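Local structure of reducing end xylose-releasing exo-oligoxylanase (Paenibacillus barengoltzii G22, 5YXT) at residues Gly6-Gly11 against Glu274-Asp279; Ile90-Val95 against Glu147-Tyr152; Ser140-Asp145 against Arg374-Arg379. The protein probably hydrolyses xylo-oligosaccharides, releasing xylose from their reducing ends, as an exo-acting glycoside hydrolase of family 8. One frame throughout, in Å; residues are numbered along the deposited sequence.

Overall arrangement
Two of the contacts fasten the chain termini to the (alpha/alpha)6 barrel typical of glycoside hydrolase family 8, and the third joins a barrel helix to a loop between two others. From the N terminus, residues 6-11 meet the C-terminal end of helix 263-276, and interaction 1 closes a loop of some 260 residues. Within this span lies interaction 2, where helix 84-98 is met by the turn after helix 126-143. Interaction 3 starts at residues 140-145, between the segments of both other contacts, and is completed by the C-terminal tail, so it crosses both. In space it joins them: Ile375 packs on Tyr8 and Trp275, while Asp145 and Gly144 touch Asn151 and Tyr152. Interactions 1 and 2 stay about 16 Å apart at their nearest atoms.

Interaction 1: residues Gly6-Gly11 against Glu274-Asp279; sequences GAYCTG and EWFAAD
Tyr8 carries its CG anti to the backbone N (chi1 168°) and Phe276 carries its CG anti to the carbonyl carbon (chi1 -72°), and these two settings bring the rings beside one another where the short helix 7-10 abuts the C-terminal end of helix 263-276. The second helix belongs to the (alpha/alpha)6 barrel of family 8 enzymes; the first, near the N terminus, docks on its end. Phe276 CE1 does the touching, 3.6 Å from Tyr8 CB and about as near to Tyr8 CG. The ring planes are only 26° apart, yet they are slid so far that they barely overlap, with centroids separated by 5.4 Å; this is side-by-side packing more than a stack.

The backbones are joined by two nearly straight hydrogen bonds. Ala7 N gives its hydrogen to Glu274 O at 2.9 Å, and Tyr8 N reaches Trp275 O over the same length. N-H groups from the first turn of one helix thus use carbonyls from the last turn of the other. Ala7 CB also lies near the indole, 4.4 Å from Trp275 CD1.

Both terminal regions also grip this helix end: Glu274 OE1 forms a salt bridge with Arg14 of the N-terminal segment, and Trp275 NE1 donates to Tyr373 O in the loop after helix 355-369. Cys9 packs on Pro335 of the second subunit, so the short helix also borders the subunit interface.

Gly6, the N-cap residue, makes the close backbone approach possible, its CA lying 3.8 Å from that of Phe276. Here the chain leaves helix 263-276 through Ala277, which has a positive phi, and the methyl CB of Ala277 rests 3.7 Å from Gly6 N.

Interaction 2: residues Ile90-Val95 against Glu147-Tyr152; sequences IWKWTV and EAPFNY
A tight turn in the loop linking helices 126-143 and 152-165 of the barrel sets Pro149 and Phe150 against Trp91, Lys92 and Val95 on helix 84-98. The one hydrogen bond across the contact runs from Trp91 NE1 to Pro149 O, 2.8 Å long with an angle of 158° at the hydrogen. The oxygen sits almost exactly in the indole plane, whereas the donor stands 40° above the carbonyl plane. With CG anti to the backbone N, the indole of Trp91 projects far enough from its helix to make this bond, and Val95 CG2 packs over one of its faces, toward the rim.

At the indole edge, Trp91 CD1 meets Phe150 CD1 at 3.8 Å, the two side chains running past each other in opposite directions. Lys92 flanks the pair: its CB lies at the edge of the Phe150 ring, and its chain, bent at chi2, crosses Pro149 so that NZ comes 3.7 Å from Pro149 CG. Val95 CG1 adds an apolar touch to Pro149 CB.

Beneath the turn, Phe150 O stands over the centre of the Tyr152 ring, whose OH bonds to Asp88 and Gln84 in the first two turns of helix 84-98. The peptide before Pro149 is cis, and Phe150 N closes back on Glu147 O at 2.8 Å, the hallmark of a type VIa beta turn.

Interaction 3: residues Ser140-Asp145 against Arg374-Arg379; sequences SHRWGD and RIWMPR
His141 ND1 donates to Trp376 O over 2.8 Å, with 158° at the hydrogen and the oxygen near the imidazole plane, fastening the C-terminal tail to the end of helix 126-143 in the (alpha/alpha)6 barrel. The tail then turns over this ring: Pro378 lies alongside it, CG 3.8 Å from the His141 centroid in a CH-pi contact on one face.

One residue on, Arg142 lies flat on Trp376. Its chain bends at chi3, bringing the guanidinium parallel to the indole within 7°, with CZ 3.6 Å from the centroid of the Trp376 six-membered ring, a cation-pi stack. Arg142 CD sits 3.5 Å over the centroid of the five-membered ring, so both rings are covered on this face, while Arg374 CB packs on the opposite one. Outside bonds hold the partners in place: Arg142 NH1 donates to Val79 O, and Trp376 NE1 is bonded to Gln80 OE1.

Arg379, the last modelled residue, folds back across the helix end. There Gly144 leaves helical angles with a positive phi, and its CA lies under one face of the guanidinium, 3.8 Å from Arg379 CZ.

Interaction 1: residues Gly6-Gly11 against Glu274-Asp279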
loop_
_atom_site.group_PDB
_atom_site.type_symbol
_atom_site.label_atom_id
_atom_site.label_comp_id
_atom_site.label_asym_id
_atom_site.label_seq_id
_atom_site.Cartn_x
_atom_site.Cartn_y
_atom_site.Cartn_z
ATOM N N GLY C 6 -26.243 0.058 0.127
ATOM C CA GLY C 6 -26.633 0.023 1.521
ATOM C C GLY C 6 -27.477 -1.202 1.781
ATOM O O GLY C 6 -28.416 -1.500 1.033
ATOM N N ALA C 7 -27.136 -1.927 2.840
ATOM C CA ALA C 7 -27.904 -3.100 3.241
ATOM C C ALA C 7 -29.354 -2.765 3.557
ATOM O O ALA C 7 -30.222 -3.640 3.455
ATOM C CB ALA C 7 -27.239 -3.749 4.457
ATOM N N TYR C 8 -29.640 -1.525 3.941
ATOM C CA TYR C 8 -31.029 -1.140 4.154
ATOM C C TYR C 8 -31.862 -1.368 2.897
ATOM O O TYR C 8 -32.980 -1.886 2.965
ATOM C CB TYR C 8 -31.119 0.320 4.573
ATOM C CG TYR C 8 -32.539 0.794 4.516
ATOM C CD1 TYR C 8 -33.466 0.344 5.445
ATOM C CD2 TYR C 8 -32.978 1.651 3.499
ATOM C CE1 TYR C 8 -34.780 0.750 5.389
ATOM C CE2 TYR C 8 -34.289 2.063 3.440
ATOM C CZ TYR C 8 -35.185 1.606 4.389
ATOM O OH TYR C 8 -36.495 2.009 4.346
ATOM N N CYS C 9 -31.335 -0.969 1.740
ATOM C CA CYS C 9 -32.112 -1.048 0.504
ATOM C C CYS C 9 -32.221 -2.469 -0.022
ATOM O O CYS C 9 -33.200 -2.802 -0.693
ATOM C CB CYS C 9 -31.489 -0.166 -0.565
ATOM S SG CYS C 9 -31.559 1.552 -0.163
ATOM N N THR C 10 -31.223 -3.304 0.232
ATOM C CA THR C 10 -31.200 -4.650 -0.328
ATOM C C THR C 10 -31.663 -5.719 0.644
ATOM O O THR C 10 -32.157 -6.762 0.210
ATOM C CB THR C 10 -29.789 -5.015 -0.786
ATOM O OG1 THR C 10 -28.908 -5.008 0.349
ATOM C CG2 THR C 10 -29.287 -4.039 -1.847
ATOM N N GLY C 11 -31.504 -5.494 1.943
ATOM C CA GLY C 11 -31.723 -6.543 2.912
ATOM C C GLY C 11 -30.644 -7.601 2.947
ATOM O O GLY C 11 -30.844 -8.645 3.567
ATOM N N GLU C 274 -21.874 0.466 5.437
ATOM C CA GLU C 274 -22.462 -0.823 5.088
ATOM C C GLU C 274 -23.982 -0.739 5.004
ATOM O O GLU C 274 -24.583 -1.319 4.096
ATOM C CB GLU C 274 -22.040 -1.910 6.086
ATOM C CG GLU C 274 -22.880 -3.208 6.030
ATOM C CD GLU C 274 -22.658 -4.062 4.763
ATOM O OE1 GLU C 274 -22.068 -3.581 3.765
ATOM O OE2 GLU C 274 -23.096 -5.239 4.762
ATOM N N TRP C 275 -24.622 -0.016 5.929
ATOM C CA TRP C 275 -26.086 0.002 5.970
ATOM C C TRP C 275 -26.691 0.925 4.925
ATOM O O TRP C 275 -27.784 0.639 4.421
ATOM C CB TRP C 275 -26.603 0.447 7.341
ATOM C CG TRP C 275 -26.623 -0.629 8.391
ATOM C CD1 TRP C 275 -26.107 -1.887 8.291
ATOM C CD2 TRP C 275 -27.172 -0.519 9.702
ATOM N NE1 TRP C 275 -26.305 -2.569 9.465
ATOM C CE2 TRP C 275 -26.953 -1.745 10.350
ATOM C CE3 TRP C 275 -27.819 0.507 10.398
ATOM C CZ2 TRP C 275 -27.369 -1.978 11.660
ATOM C CZ3 TRP C 275 -28.234 0.276 11.694
ATOM C CH2 TRP C 275 -28.012 -0.954 12.311
ATOM N N PHE C 276 -26.028 2.033 4.604
ATOM C CA PHE C 276 -26.640 3.053 3.764
ATOM C C PHE C 276 -25.769 3.531 2.619
ATOM O O PHE C 276 -26.318 4.092 1.666
ATOM C CB PHE C 276 -27.074 4.256 4.619
ATOM C CG PHE C 276 -28.274 3.955 5.463
ATOM C CD1 PHE C 276 -29.549 3.995 4.910
ATOM C CD2 PHE C 276 -28.130 3.558 6.771
ATOM C CE1 PHE C 276 -30.659 3.680 5.664
ATOM C CE2 PHE C 276 -29.239 3.245 7.540
ATOM C CZ PHE C 276 -30.498 3.303 6.986
ATOM N N ALA C 277 -24.455 3.323 2.670
ATOM C CA ALA C 277 -23.536 3.677 1.586
ATOM C C ALA C 277 -23.836 5.078 1.054
ATOM O O ALA C 277 -23.897 5.316 -0.154
ATOM C CB ALA C 277 -23.578 2.625 0.471
ATOM N N ALA C 278 -24.008 6.015 1.987
ATOM C CA ALA C 278 -24.592 7.322 1.702
ATOM C C ALA C 278 -23.571 8.421 1.454
ATOM O O ALA C 278 -23.873 9.378 0.740
ATOM C CB ALA C 278 -25.488 7.768 2.861
ATOM N N ASP C 279 -22.389 8.340 2.049
ATOM C CA ASP C 279 -21.418 9.430 1.985
ATOM C C ASP C 279 -20.057 8.839 1.672
ATOM O O ASP C 279 -19.417 8.243 2.555
ATOM C CB ASP C 279 -21.389 10.218 3.290
ATOM C CG ASP C 279 -20.439 11.401 3.239
ATOM O OD1 ASP C 279 -19.844 11.667 2.170
ATOM O OD2 ASP C 279 -20.298 12.075 4.276
#

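Interaction 2: residues Ile90-Val95 against Glu147-Tyr152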
loop_
_atom_site.group_PDB
_atom_site.type_symbol
_atom_site.label_atom_id
_atom_site.label_comp_id
_atom_site.label_asym_id
_atom_site.label_seq_id
_atom_site.Cartn_x
_atom_site.Cartn_y
_atom_site.Cartn_z
ATOM N N ILE C 90 -32.106 -7.360 30.800
ATOM C CA ILE C 90 -31.414 -6.069 30.831
ATOM C C ILE C 90 -32.423 -4.927 30.828
ATOM O O ILE C 90 -32.349 -3.997 31.642
ATOM C CB ILE C 90 -30.435 -5.951 29.646
ATOM C CG1 ILE C 90 -29.378 -7.071 29.688
ATOM C CG2 ILE C 90 -29.770 -4.573 29.641
ATOM C CD1 ILE C 90 -28.366 -7.036 28.501
ATOM N N TRP C 91 -33.392 -4.992 29.919
ATOM C CA TRP C 91 -34.387 -3.934 29.823
ATOM C C TRP C 91 -35.192 -3.813 31.110
ATOM O O TRP C 91 -35.540 -2.706 31.523
ATOM C CB TRP C 91 -35.299 -4.187 28.628
ATOM C CG TRP C 91 -36.360 -3.133 28.438
ATOM C CD1 TRP C 91 -37.714 -3.342 28.367
ATOM C CD2 TRP C 91 -36.168 -1.715 28.300
ATOM N NE1 TRP C 91 -38.369 -2.150 28.195
ATOM C CE2 TRP C 91 -37.449 -1.134 28.153
ATOM C CE3 TRP C 91 -35.043 -0.880 28.298
ATOM C CZ2 TRP C 91 -37.637 0.244 28.000
ATOM C CZ3 TRP C 91 -35.228 0.494 28.142
ATOM C CH2 TRP C 91 -36.523 1.040 28.001
ATOM N N LYS C 92 -35.456 -4.936 31.785
ATOM C CA LYS C 92 -36.214 -4.887 33.034
ATOM C C LYS C 92 -35.434 -4.168 34.124
ATOM O O LYS C 92 -35.976 -3.301 34.818
ATOM C CB LYS C 92 -36.590 -6.300 33.489
ATOM C CG LYS C 92 -37.570 -6.338 34.680
ATOM C CD LYS C 92 -38.608 -5.223 34.599
ATOM C CE LYS C 92 -39.927 -5.606 35.262
ATOM N NZ LYS C 92 -40.861 -4.435 35.353
ATOM N N TRP C 93 -34.160 -4.525 34.304
ATOM C CA TRP C 93 -33.313 -3.805 35.250
ATOM C C TRP C 93 -33.295 -2.316 34.934
ATOM O O TRP C 93 -33.354 -1.468 35.840
ATOM C CB TRP C 93 -31.894 -4.376 35.199
ATOM C CG TRP C 93 -31.051 -4.197 36.433
ATOM C CD1 TRP C 93 -30.819 -5.129 37.404
ATOM C CD2 TRP C 93 -30.290 -3.040 36.801
ATOM N NE1 TRP C 93 -29.977 -4.613 38.364
ATOM C CE2 TRP C 93 -29.635 -3.334 38.009
ATOM C CE3 TRP C 93 -30.115 -1.773 36.235
ATOM C CZ2 TRP C 93 -28.813 -2.411 38.656
ATOM C CZ3 TRP C 93 -29.296 -0.867 36.871
ATOM C CH2 TRP C 93 -28.651 -1.189 38.070
ATOM N N THR C 94 -33.216 -1.988 33.642
ATOM C CA THR C 94 -33.103 -0.603 33.206
ATOM C C THR C 94 -34.324 0.206 33.605
ATOM O O THR C 94 -34.203 1.289 34.187
ATOM C CB THR C 94 -32.873 -0.566 31.693
ATOM O OG1 THR C 94 -31.626 -1.222 31.394
ATOM C CG2 THR C 94 -32.819 0.866 31.178
ATOM N N VAL C 95 -35.512 -0.320 33.331
ATOM C CA VAL C 95 -36.728 0.419 33.661
ATOM C C VAL C 95 -36.903 0.530 35.173
ATOM O O VAL C 95 -37.360 1.560 35.684
ATOM C CB VAL C 95 -37.938 -0.249 32.988
ATOM C CG1 VAL C 95 -39.236 0.450 33.407
ATOM C CG2 VAL C 95 -37.764 -0.221 31.465
ATOM N N GLU C 147 -46.326 -7.135 26.763
ATOM C CA GLU C 147 -46.974 -6.172 27.642
ATOM C C GLU C 147 -45.947 -5.339 28.404
ATOM O O GLU C 147 -44.830 -5.790 28.675
ATOM C CB GLU C 147 -47.908 -6.884 28.618
ATOM C CG GLU C 147 -49.058 -6.019 29.088
ATOM C CD GLU C 147 -49.634 -5.135 27.993
ATOM O OE1 GLU C 147 -50.544 -5.580 27.256
ATOM O OE2 GLU C 147 -49.167 -3.984 27.870
ATOM N N ALA C 148 -46.353 -4.122 28.758
ATOM C CA ALA C 148 -45.458 -3.156 29.375
ATOM C C ALA C 148 -44.757 -3.778 30.581
ATOM O O ALA C 148 -45.368 -4.569 31.313
ATOM C CB ALA C 148 -46.236 -1.909 29.803
ATOM N N PRO C 149 -43.475 -3.461 30.814
ATOM C CA PRO C 149 -42.692 -2.527 29.990
ATOM C C PRO C 149 -42.035 -3.150 28.756
ATOM O O PRO C 149 -41.156 -2.525 28.149
ATOM C CB PRO C 149 -41.621 -2.036 30.959
ATOM C CG PRO C 149 -41.390 -3.213 31.886
ATOM C CD PRO C 149 -42.731 -3.917 32.007
ATOM N N PHE C 150 -42.451 -4.355 28.377
ATOM C CA PHE C 150 -41.904 -5.004 27.194
ATOM C C PHE C 150 -42.721 -4.719 25.942
ATOM O O PHE C 150 -42.706 -5.524 25.003
ATOM C CB PHE C 150 -41.773 -6.509 27.425
ATOM C CG PHE C 150 -41.061 -6.861 28.703
ATOM C CD1 PHE C 150 -39.725 -6.527 28.884
ATOM C CD2 PHE C 150 -41.728 -7.516 29.729
ATOM C CE1 PHE C 150 -39.069 -6.845 30.064
ATOM C CE2 PHE C 150 -41.078 -7.836 30.910
ATOM C CZ PHE C 150 -39.750 -7.502 31.079
ATOM N N ASN C 151 -43.423 -3.585 25.910
ATOM C CA ASN C 151 -44.095 -3.108 24.709
ATOM C C ASN C 151 -43.071 -2.294 23.921
ATOM O O ASN C 151 -43.119 -1.068 23.862
ATOM C CB ASN C 151 -45.348 -2.308 25.067
ATOM C CG ASN C 151 -45.095 -1.219 26.117
ATOM O OD1 ASN C 151 -44.186 -1.320 26.952
ATOM N ND2 ASN C 151 -45.910 -0.162 26.071
ATOM N N TYR C 152 -42.139 -3.024 23.283
ATOM C CA TYR C 152 -40.855 -2.460 22.855
ATOM C C TYR C 152 -41.024 -1.241 21.952
ATOM O O TYR C 152 -40.390 -0.205 22.174
ATOM C CB TYR C 152 -40.027 -3.516 22.115
ATOM C CG TYR C 152 -39.814 -4.846 22.823
ATOM C CD1 TYR C 152 -39.150 -4.912 24.044
ATOM C CD2 TYR C 152 -40.250 -6.035 22.245
ATOM C CE1 TYR C 152 -38.935 -6.126 24.674
ATOM C CE2 TYR C 152 -40.037 -7.265 22.865
ATOM C CZ TYR C 152 -39.382 -7.304 24.083
ATOM O OH TYR C 152 -39.160 -8.516 24.715
#

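Interaction 3: residues Ser140-Asp145 against Arg374-Arg379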
loop_
_atom_site.group_PDB
_atom_site.type_symbol
_atom_site.label_atom_id
_atom_site.label_comp_id
_atom_site.label_asym_id
_atom_site.label_seq_id
_atom_site.Cartn_x
_atom_site.Cartn_y
_atom_site.Cartn_z
ATOM N N SER C 140 -38.952 -5.007 18.798
ATOM C CA SER C 140 -40.339 -5.000 18.356
ATOM C C SER C 140 -40.483 -5.703 17.012
ATOM O O SER C 140 -41.456 -6.430 16.782
ATOM C CB SER C 140 -40.848 -3.559 18.282
ATOM O OG SER C 140 -42.184 -3.492 17.818
ATOM N N HIS C 141 -39.509 -5.526 16.124
ATOM C CA HIS C 141 -39.616 -6.100 14.783
ATOM C C HIS C 141 -39.259 -7.580 14.751
ATOM O O HIS C 141 -39.919 -8.359 14.045
ATOM C CB HIS C 141 -38.731 -5.322 13.810
ATOM C CG HIS C 141 -39.121 -3.884 13.673
ATOM N ND1 HIS C 141 -38.306 -2.945 13.081
ATOM C CD2 HIS C 141 -40.241 -3.227 14.059
ATOM C CE1 HIS C 141 -38.909 -1.771 13.107
ATOM N NE2 HIS C 141 -40.083 -1.914 13.697
ATOM N N ARG C 142 -38.217 -7.992 15.486
ATOM C CA ARG C 142 -37.822 -9.401 15.455
ATOM C C ARG C 142 -38.813 -10.275 16.215
ATOM O O ARG C 142 -39.101 -11.398 15.797
ATOM C CB ARG C 142 -36.433 -9.623 16.068
ATOM C CG ARG C 142 -35.267 -8.870 15.463
ATOM C CD ARG C 142 -33.949 -9.659 15.698
ATOM N NE ARG C 142 -33.970 -10.997 15.093
ATOM C CZ ARG C 142 -32.914 -11.806 15.030
ATOM N NH1 ARG C 142 -31.755 -11.438 15.562
ATOM N NH2 ARG C 142 -33.005 -12.988 14.445
ATOM N N TRP C 143 -39.301 -9.801 17.365
ATOM C CA TRP C 143 -40.020 -10.653 18.302
ATOM C C TRP C 143 -41.447 -10.230 18.556
ATOM O O TRP C 143 -42.242 -11.071 18.986
ATOM C CB TRP C 143 -39.299 -10.693 19.656
ATOM C CG TRP C 143 -37.866 -11.066 19.591
ATOM C CD1 TRP C 143 -37.304 -12.051 18.832
ATOM C CD2 TRP C 143 -36.801 -10.481 20.346
ATOM N NE1 TRP C 143 -35.949 -12.100 19.053
ATOM C CE2 TRP C 143 -35.615 -11.150 19.982
ATOM C CE3 TRP C 143 -36.732 -9.440 21.281
ATOM C CZ2 TRP C 143 -34.376 -10.823 20.527
ATOM C CZ3 TRP C 143 -35.502 -9.116 21.821
ATOM C CH2 TRP C 143 -34.342 -9.808 21.443
ATOM N N GLY C 144 -41.781 -8.958 18.350
ATOM C CA GLY C 144 -43.111 -8.468 18.625
ATOM C C GLY C 144 -43.231 -7.868 20.008
ATOM O O GLY C 144 -42.648 -8.380 20.973
ATOM N N ASP C 145 -43.980 -6.773 20.111
ATOM C CA ASP C 145 -44.246 -6.169 21.405
ATOM C C ASP C 145 -44.914 -7.182 22.324
ATOM O O ASP C 145 -45.694 -8.028 21.883
ATOM C CB ASP C 145 -45.147 -4.940 21.244
ATOM C CG ASP C 145 -44.371 -3.691 20.886
ATOM O OD1 ASP C 145 -43.275 -3.829 20.310
ATOM O OD2 ASP C 145 -44.859 -2.576 21.186
ATOM N N ARG C 374 -27.420 -6.248 11.780
ATOM C CA ARG C 374 -28.397 -6.031 10.723
ATOM C C ARG C 374 -29.499 -5.064 11.125
ATOM O O ARG C 374 -29.731 -4.795 12.307
ATOM C CB ARG C 374 -29.050 -7.346 10.309
ATOM C CG ARG C 374 -28.037 -8.388 9.933
ATOM C CD ARG C 374 -28.699 -9.571 9.295
ATOM N NE ARG C 374 -27.712 -10.555 8.887
ATOM C CZ ARG C 374 -27.886 -11.392 7.873
ATOM N NH1 ARG C 374 -29.015 -11.354 7.168
ATOM N NH2 ARG C 374 -26.931 -12.260 7.567
ATOM N N ILE C 375 -30.187 -4.566 10.096
ATOM C CA ILE C 375 -31.394 -3.768 10.250
ATOM C C ILE C 375 -32.567 -4.735 10.265
ATOM O O ILE C 375 -32.844 -5.413 9.269
ATOM C CB ILE C 375 -31.549 -2.738 9.126
ATOM C CG1 ILE C 375 -30.373 -1.757 9.138
ATOM C CG2 ILE C 375 -32.871 -2.008 9.268
ATOM C CD1 ILE C 375 -30.220 -0.947 7.847
ATOM N N TRP C 376 -33.244 -4.814 11.398
ATOM C CA TRP C 376 -34.356 -5.736 11.564
ATOM C C TRP C 376 -35.632 -4.997 11.188
ATOM O O TRP C 376 -36.044 -4.063 11.883
ATOM C CB TRP C 376 -34.373 -6.277 12.988
ATOM C CG TRP C 376 -33.191 -7.125 13.165
ATOM C CD1 TRP C 376 -32.038 -6.806 13.827
ATOM C CD2 TRP C 376 -32.980 -8.409 12.579
ATOM N NE1 TRP C 376 -31.136 -7.841 13.721
ATOM C CE2 TRP C 376 -31.694 -8.839 12.963
ATOM C CE3 TRP C 376 -33.769 -9.256 11.793
ATOM C CZ2 TRP C 376 -31.168 -10.077 12.568
ATOM C CZ3 TRP C 376 -33.249 -10.477 11.405
ATOM C CH2 TRP C 376 -31.962 -10.880 11.799
ATOM N N MET C 377 -36.258 -5.423 10.034
ATOM C CA MET C 377 -37.362 -4.690 9.438
ATOM C C MET C 377 -38.696 -5.129 10.038
ATOM O O MET C 377 -38.830 -6.265 10.505
ATOM C CB MET C 377 -37.384 -4.909 7.925
ATOM C CG MET C 377 -36.155 -4.386 7.209
ATOM S SD MET C 377 -36.093 -2.587 7.264
ATOM C CE MET C 377 -37.443 -2.162 6.143
ATOM N N PRO C 378 -39.692 -4.244 10.024
ATOM C CA PRO C 378 -41.020 -4.623 10.529
ATOM C C PRO C 378 -41.588 -5.801 9.748
ATOM O O PRO C 378 -41.345 -5.951 8.550
ATOM C CB PRO C 378 -41.863 -3.358 10.329
ATOM C CG PRO C 378 -40.897 -2.248 10.124
ATOM C CD PRO C 378 -39.645 -2.849 9.547
ATOM N N ARG C 379 -42.337 -6.647 10.449
ATOM C CA ARG C 379 -42.920 -7.854 9.865
ATOM C C ARG C 379 -44.347 -7.604 9.371
ATOM O O ARG C 379 -44.688 -6.499 8.943
ATOM C CB ARG C 379 -42.915 -8.999 10.886
ATOM C CG ARG C 379 -44.041 -8.908 11.901
ATOM C CD ARG C 379 -43.586 -9.270 13.329
ATOM N NE ARG C 379 -44.667 -9.044 14.294
ATOM C CZ ARG C 379 -44.672 -8.045 15.172
ATOM N NH1 ARG C 379 -43.653 -7.206 15.208
ATOM N NH2 ARG C 379 -45.689 -7.880 16.014
#